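Side-chain contacts in PelD (Pseudomonas aeruginosa, PDB 4EU0), which binds the second messenger cyclic di-GMP as an effector in pellicle formation, here as its GAF and GGDEF-like domains without the membrane part: residues E199-L204 against E261-R266; L218-D221 against R225-L228. One frame throughout, in Å; residues are numbered along the deposited sequence.

Interaction 1 of 2, residues E199-L204 against E261-R266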
loop_
_atom_site.group_PDB
_atom_site.type_symbol
_atom_site.label_atom_id
_atom_site.label_comp_id
_atom_site.label_asym_id
_atom_site.label_seq_id
_atom_site.Cartn_x
_atom_site.Cartn_y
_atom_site.Cartn_z
ATOM N N GLU A 199 -0.447 18.226 -22.686
ATOM C CA GLU A 199 -1.043 16.923 -22.973
ATOM C C GLU A 199 0.016 15.855 -23.246
ATOM O O GLU A 199 -0.059 14.759 -22.693
ATOM C CB GLU A 199 -2.049 16.979 -24.114
ATOM C CG GLU A 199 -2.835 15.677 -24.191
ATOM C CD GLU A 199 -4.064 15.748 -25.051
ATOM O OE1 GLU A 199 -4.432 16.847 -25.509
ATOM O OE2 GLU A 199 -4.668 14.685 -25.271
ATOM N N GLU A 200 0.989 16.161 -24.105
ATOM C CA GLU A 200 1.994 15.149 -24.439
ATOM C C GLU A 200 2.935 14.839 -23.280
ATOM O O GLU A 200 3.355 13.693 -23.114
ATOM C CB GLU A 200 2.765 15.503 -25.710
ATOM C CG GLU A 200 1.908 15.388 -26.963
ATOM C CD GLU A 200 1.425 13.981 -27.210
ATOM O OE1 GLU A 200 2.247 13.041 -27.134
ATOM O OE2 GLU A 200 0.220 13.811 -27.509
ATOM N N VAL A 201 3.255 15.851 -22.477
ATOM C CA VAL A 201 4.044 15.618 -21.261
ATOM C C VAL A 201 3.264 14.695 -20.320
ATOM O O VAL A 201 3.809 13.713 -19.788
ATOM C CB VAL A 201 4.406 16.948 -20.554
ATOM C CG1 VAL A 201 5.025 16.679 -19.198
ATOM C CG2 VAL A 201 5.374 17.748 -21.420
ATOM N N GLN A 202 1.980 14.983 -20.139
ATOM C CA GLN A 202 1.153 14.151 -19.258
ATOM C C GLN A 202 1.101 12.705 -19.749
ATOM O O GLN A 202 1.219 11.766 -18.951
ATOM C CB GLN A 202 -0.258 14.714 -19.117
ATOM C CG GLN A 202 -1.061 14.055 -17.990
ATOM C CD GLN A 202 -2.459 14.625 -17.883
ATOM O OE1 GLN A 202 -2.635 15.819 -17.630
ATOM N NE2 GLN A 202 -3.461 13.774 -18.071
ATOM N N ARG A 203 0.958 12.523 -21.057
ATOM C CA ARG A 203 0.894 11.176 -21.608
ATOM C C ARG A 203 2.188 10.413 -21.365
ATOM O O ARG A 203 2.162 9.206 -21.098
ATOM C CB ARG A 203 0.555 11.208 -23.095
ATOM C CG ARG A 203 -0.894 11.527 -23.358
ATOM C CD ARG A 203 -1.146 11.778 -24.826
ATOM N NE ARG A 203 -2.569 11.966 -25.101
ATOM C CZ ARG A 203 -3.429 10.980 -25.334
ATOM N NH1 ARG A 203 -3.020 9.716 -25.343
ATOM N NH2 ARG A 203 -4.704 11.262 -25.570
ATOM N N LEU A 204 3.320 11.112 -21.469
ATOM C CA LEU A 204 4.608 10.481 -21.193
ATOM C C LEU A 204 4.713 10.102 -19.713
ATOM O O LEU A 204 5.167 9.015 -19.371
ATOM C CB LEU A 204 5.774 11.386 -21.640
ATOM C CG LEU A 204 7.158 10.727 -21.680
ATOM C CD1 LEU A 204 7.256 9.713 -22.808
ATOM C CD2 LEU A 204 8.250 11.783 -21.823
ATOM N N GLU A 261 11.729 21.063 -17.462
ATOM C CA GLU A 261 11.398 22.417 -17.031
ATOM C C GLU A 261 11.139 23.380 -18.203
ATOM O O GLU A 261 10.286 24.265 -18.108
ATOM C CB GLU A 261 12.464 22.953 -16.077
ATOM C CG GLU A 261 12.471 22.256 -14.704
ATOM C CD GLU A 261 13.376 21.023 -14.636
ATOM O OE1 GLU A 261 13.877 20.558 -15.680
ATOM O OE2 GLU A 261 13.595 20.512 -13.518
ATOM N N SER A 262 11.836 23.177 -19.317
ATOM C CA SER A 262 11.617 24.022 -20.496
ATOM C C SER A 262 10.345 23.635 -21.267
ATOM O O SER A 262 9.917 24.356 -22.172
ATOM C CB SER A 262 12.863 24.054 -21.400
ATOM O OG SER A 262 13.053 22.825 -22.079
ATOM N N LEU A 263 9.743 22.502 -20.906
ATOM C CA LEU A 263 8.435 22.106 -21.443
ATOM C C LEU A 263 7.309 22.598 -20.523
ATOM O O LEU A 263 6.137 22.252 -20.707
ATOM C CB LEU A 263 8.358 20.580 -21.588
ATOM C CG LEU A 263 9.355 19.898 -22.521
ATOM C CD1 LEU A 263 9.585 18.450 -22.097
ATOM C CD2 LEU A 263 8.855 19.957 -23.956
ATOM N N GLY A 264 7.675 23.390 -19.519
ATOM C CA GLY A 264 6.698 23.932 -18.573
ATOM C C GLY A 264 6.426 23.093 -17.331
ATOM O O GLY A 264 5.508 23.397 -16.576
ATOM N N VAL A 265 7.212 22.044 -17.112
ATOM C CA VAL A 265 6.978 21.170 -15.967
ATOM C C VAL A 265 7.586 21.796 -14.712
ATOM O O VAL A 265 8.788 22.069 -14.672
ATOM C CB VAL A 265 7.546 19.744 -16.192
ATOM C CG1 VAL A 265 7.205 18.832 -15.023
ATOM C CG2 VAL A 265 7.007 19.131 -17.495
ATOM N N ARG A 266 6.744 22.036 -13.708
ATOM C CA ARG A 266 7.187 22.459 -12.371
ATOM C C ARG A 266 7.107 21.235 -11.462
ATOM O O ARG A 266 6.029 20.674 -11.284
ATOM C CB ARG A 266 6.282 23.568 -11.819
ATOM C CG ARG A 266 6.534 24.962 -12.384
ATOM C CD ARG A 266 6.313 26.030 -11.306
ATOM N NE ARG A 266 7.017 25.683 -10.070
ATOM C CZ ARG A 266 8.061 26.339 -9.567
ATOM N NH1 ARG A 266 8.539 27.421 -10.173
ATOM N NH2 ARG A 266 8.621 25.914 -8.439
#
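Val201 packs against Leu263 and Val265. The contact joins helix 198-207 to the chain that leads into edge strand 265-272 of the four-stranded antiparallel sheet in the GGDEF-like domain. All three touching side chains are buried.

The link between the two segments is apolar. The two methyls of Val201 divide the contact, one for Val265 and one for Leu263. CG1 lies anti to its own backbone N (chi1 171°) and reaches Val265. Val201 CG2 lies anti to the carbonyl carbon and approaches Leu263 CB at 4.1 Å. Phe250, Phe254 and Leu192 also touch Val201, so the valine sits in a larger hydrophobic layer between helix 198-207, helix 236-253 and the sheet.

Backbone bonds shape the second segment. Gly264 N bonds to Glu261 O at 3.1 Å and closes the 3-10 turn 261-263. At the positive phi of Gly264 (90°) a CB would press against the carbonyl O of Leu263, which suits a residue without a side chain.

Charged groups lie outside the apolar patch. Arg203 reaches back one helical turn to Glu199 in a salt bridge with weak hydrogen bonds. Glu200 pairs with Arg253, and Glu261 with Arg247.

The tightest touch across the contact is Val201 CG1 to Val265 CG2, 3.6 Å.

Interaction 2 of 2, residues L218-D221 against R225-L228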
loop_
_atom_site.group_PDB
_atom_site.type_symbol
_atom_site.label_atom_id
_atom_site.label_comp_id
_atom_site.label_asym_id
_atom_site.label_seq_id
_atom_site.Cartn_x
_atom_site.Cartn_y
_atom_site.Cartn_z
ATOM N N LEU A 218 -5.183 15.523 -12.572
ATOM C CA LEU A 218 -6.043 16.568 -12.022
ATOM C C LEU A 218 -5.840 17.894 -12.734
ATOM O O LEU A 218 -4.872 18.076 -13.469
ATOM C CB LEU A 218 -5.749 16.755 -10.523
ATOM C CG LEU A 218 -5.932 15.554 -9.589
ATOM C CD1 LEU A 218 -5.393 15.879 -8.218
ATOM C CD2 LEU A 218 -7.390 15.134 -9.511
ATOM N N ARG A 219 -6.780 18.812 -12.518
ATOM C CA ARG A 219 -6.610 20.204 -12.904
ATOM C C ARG A 219 -6.621 21.035 -11.630
ATOM O O ARG A 219 -7.526 20.894 -10.817
ATOM C CB ARG A 219 -7.739 20.650 -13.839
ATOM C CG ARG A 219 -7.710 19.984 -15.210
ATOM C CD ARG A 219 -6.743 20.707 -16.145
ATOM N NE ARG A 219 -6.757 20.155 -17.500
ATOM C CZ ARG A 219 -6.334 20.808 -18.578
ATOM N NH1 ARG A 219 -5.877 22.051 -18.472
ATOM N NH2 ARG A 219 -6.379 20.221 -19.769
ATOM N N ASN A 220 -5.624 21.894 -11.444
ATOM C CA ASN A 220 -5.603 22.736 -10.244
ATOM C C ASN A 220 -6.443 24.014 -10.375
ATOM O O ASN A 220 -7.106 24.228 -11.395
ATOM C CB ASN A 220 -4.165 23.019 -9.769
ATOM C CG ASN A 220 -3.414 24.023 -10.639
ATOM O OD1 ASN A 220 -3.964 24.638 -11.561
ATOM N ND2 ASN A 220 -2.131 24.191 -10.340
ATOM N N ASP A 221 -6.413 24.851 -9.340
ATOM C CA ASP A 221 -7.241 26.057 -9.293
ATOM C C ASP A 221 -6.832 27.138 -10.302
ATOM O O ASP A 221 -7.566 28.105 -10.510
ATOM C CB ASP A 221 -7.284 26.625 -7.865
ATOM C CG ASP A 221 -5.928 27.122 -7.384
ATOM O OD1 ASP A 221 -4.896 26.838 -8.032
ATOM O OD2 ASP A 221 -5.902 27.815 -6.343
ATOM N N ARG A 225 -2.878 21.368 -15.747
ATOM C CA ARG A 225 -2.752 19.933 -15.524
ATOM C C ARG A 225 -1.766 19.707 -14.389
ATOM O O ARG A 225 -0.680 20.293 -14.365
ATOM C CB ARG A 225 -2.238 19.234 -16.783
ATOM C CG ARG A 225 -3.117 19.381 -18.006
ATOM C CD ARG A 225 -2.406 18.795 -19.232
ATOM N NE ARG A 225 -3.245 18.836 -20.436
ATOM C CZ ARG A 225 -4.132 17.902 -20.768
ATOM N NH1 ARG A 225 -4.322 16.842 -19.989
ATOM N NH2 ARG A 225 -4.845 18.026 -21.885
ATOM N N VAL A 226 -2.156 18.863 -13.441
ATOM C CA VAL A 226 -1.245 18.410 -12.398
ATOM C C VAL A 226 -1.334 16.899 -12.392
ATOM O O VAL A 226 -2.437 16.351 -12.283
ATOM C CB VAL A 226 -1.640 18.929 -10.997
ATOM C CG1 VAL A 226 -0.791 18.255 -9.915
ATOM C CG2 VAL A 226 -1.528 20.456 -10.915
ATOM N N LEU A 227 -0.186 16.240 -12.541
ATOM C CA LEU A 227 -0.123 14.799 -12.379
ATOM C C LEU A 227 0.543 14.467 -11.057
ATOM O O LEU A 227 1.725 14.761 -10.850
ATOM C CB LEU A 227 0.615 14.135 -13.533
ATOM C CG LEU A 227 0.574 12.603 -13.433
ATOM C CD1 LEU A 227 -0.813 12.048 -13.791
ATOM C CD2 LEU A 227 1.585 12.015 -14.342
ATOM N N LEU A 228 -0.231 13.869 -10.160
ATOM C CA LEU A 228 0.289 13.407 -8.886
ATOM C C LEU A 228 0.779 11.986 -9.056
ATOM O O LEU A 228 0.099 11.155 -9.667
ATOM C CB LEU A 228 -0.838 13.404 -7.865
ATOM C CG LEU A 228 -0.644 13.779 -6.410
ATOM C CD1 LEU A 228 0.449 14.833 -6.175
ATOM C CD2 LEU A 228 -2.032 14.248 -5.929
#
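Arg219 lies alongside Arg225 on one face of a beta hairpin. Strands 214-219 and 225-231 form this hairpin at the edge of the antiparallel sheet of the GGDEF-like domain. Arg219 and Arg225 are a non-hydrogen-bonded pair. The neighbouring pair, Leu218 and Val226, is hydrogen-bonded: Leu218 N gives a bond to Val226 O at 2.9 Å, and Val226 N gives one to Leu218 O at 2.8 Å.

The Arg219 side chain starts from CB with CG beside its own backbone N. It bends at chi2 (-83°), and this turns the rest of the chain toward Arg225. Arg219 CD comes 3.9 Å from Arg225 N. Arg219 NE lies 3.8 Å from Arg225 CG. The same CG sits over the centre of the Arg219 guanidinium, 3.6 Å above its plane. NH1 bonds to the carbonyl O of Gly223 in the turn. NH2 hangs over one face of the Arg225 guanidinium, offset toward the rim. The two guanidinium planes are 41° apart. Two like charges meet here, which probably costs some energy. Arg225 NH1 is held by Gln202 OE1, and Arg225 NH2 has a weak, long ion pair with Glu199.

Beyond the end of strand 214-219, the Asn220 side chain crosses that of Val226 at about a right angle. Its OD1 accepts from the backbone N of both Glu222 and Arg224 and so braces the turn, and its ND2 bonds to Cys289 O. Asn220 ND2 also lies 3.8 Å from Val226 CG2.

Overall arrangement
From the N terminus the chain passes through the GAF domain and enters the GGDEF-like domain. Helix 162-181 comes first, then strand 185-192, then helix 198-207 with the first half of interaction 1. Strand 214-219 follows. Interaction 2 closes a short hairpin with strand 225-231. The chain next runs through helix 236-253 and returns at 261-266, where interaction 1 closes a much longer loop. Interaction 2 is therefore nested inside interaction 1. Their strands lie at the two outer sides of the sheet: 214-219 on one, 265-272 on the other. The centres are about 12 Å apart. A polar contact through Arg225 joins the two interactions.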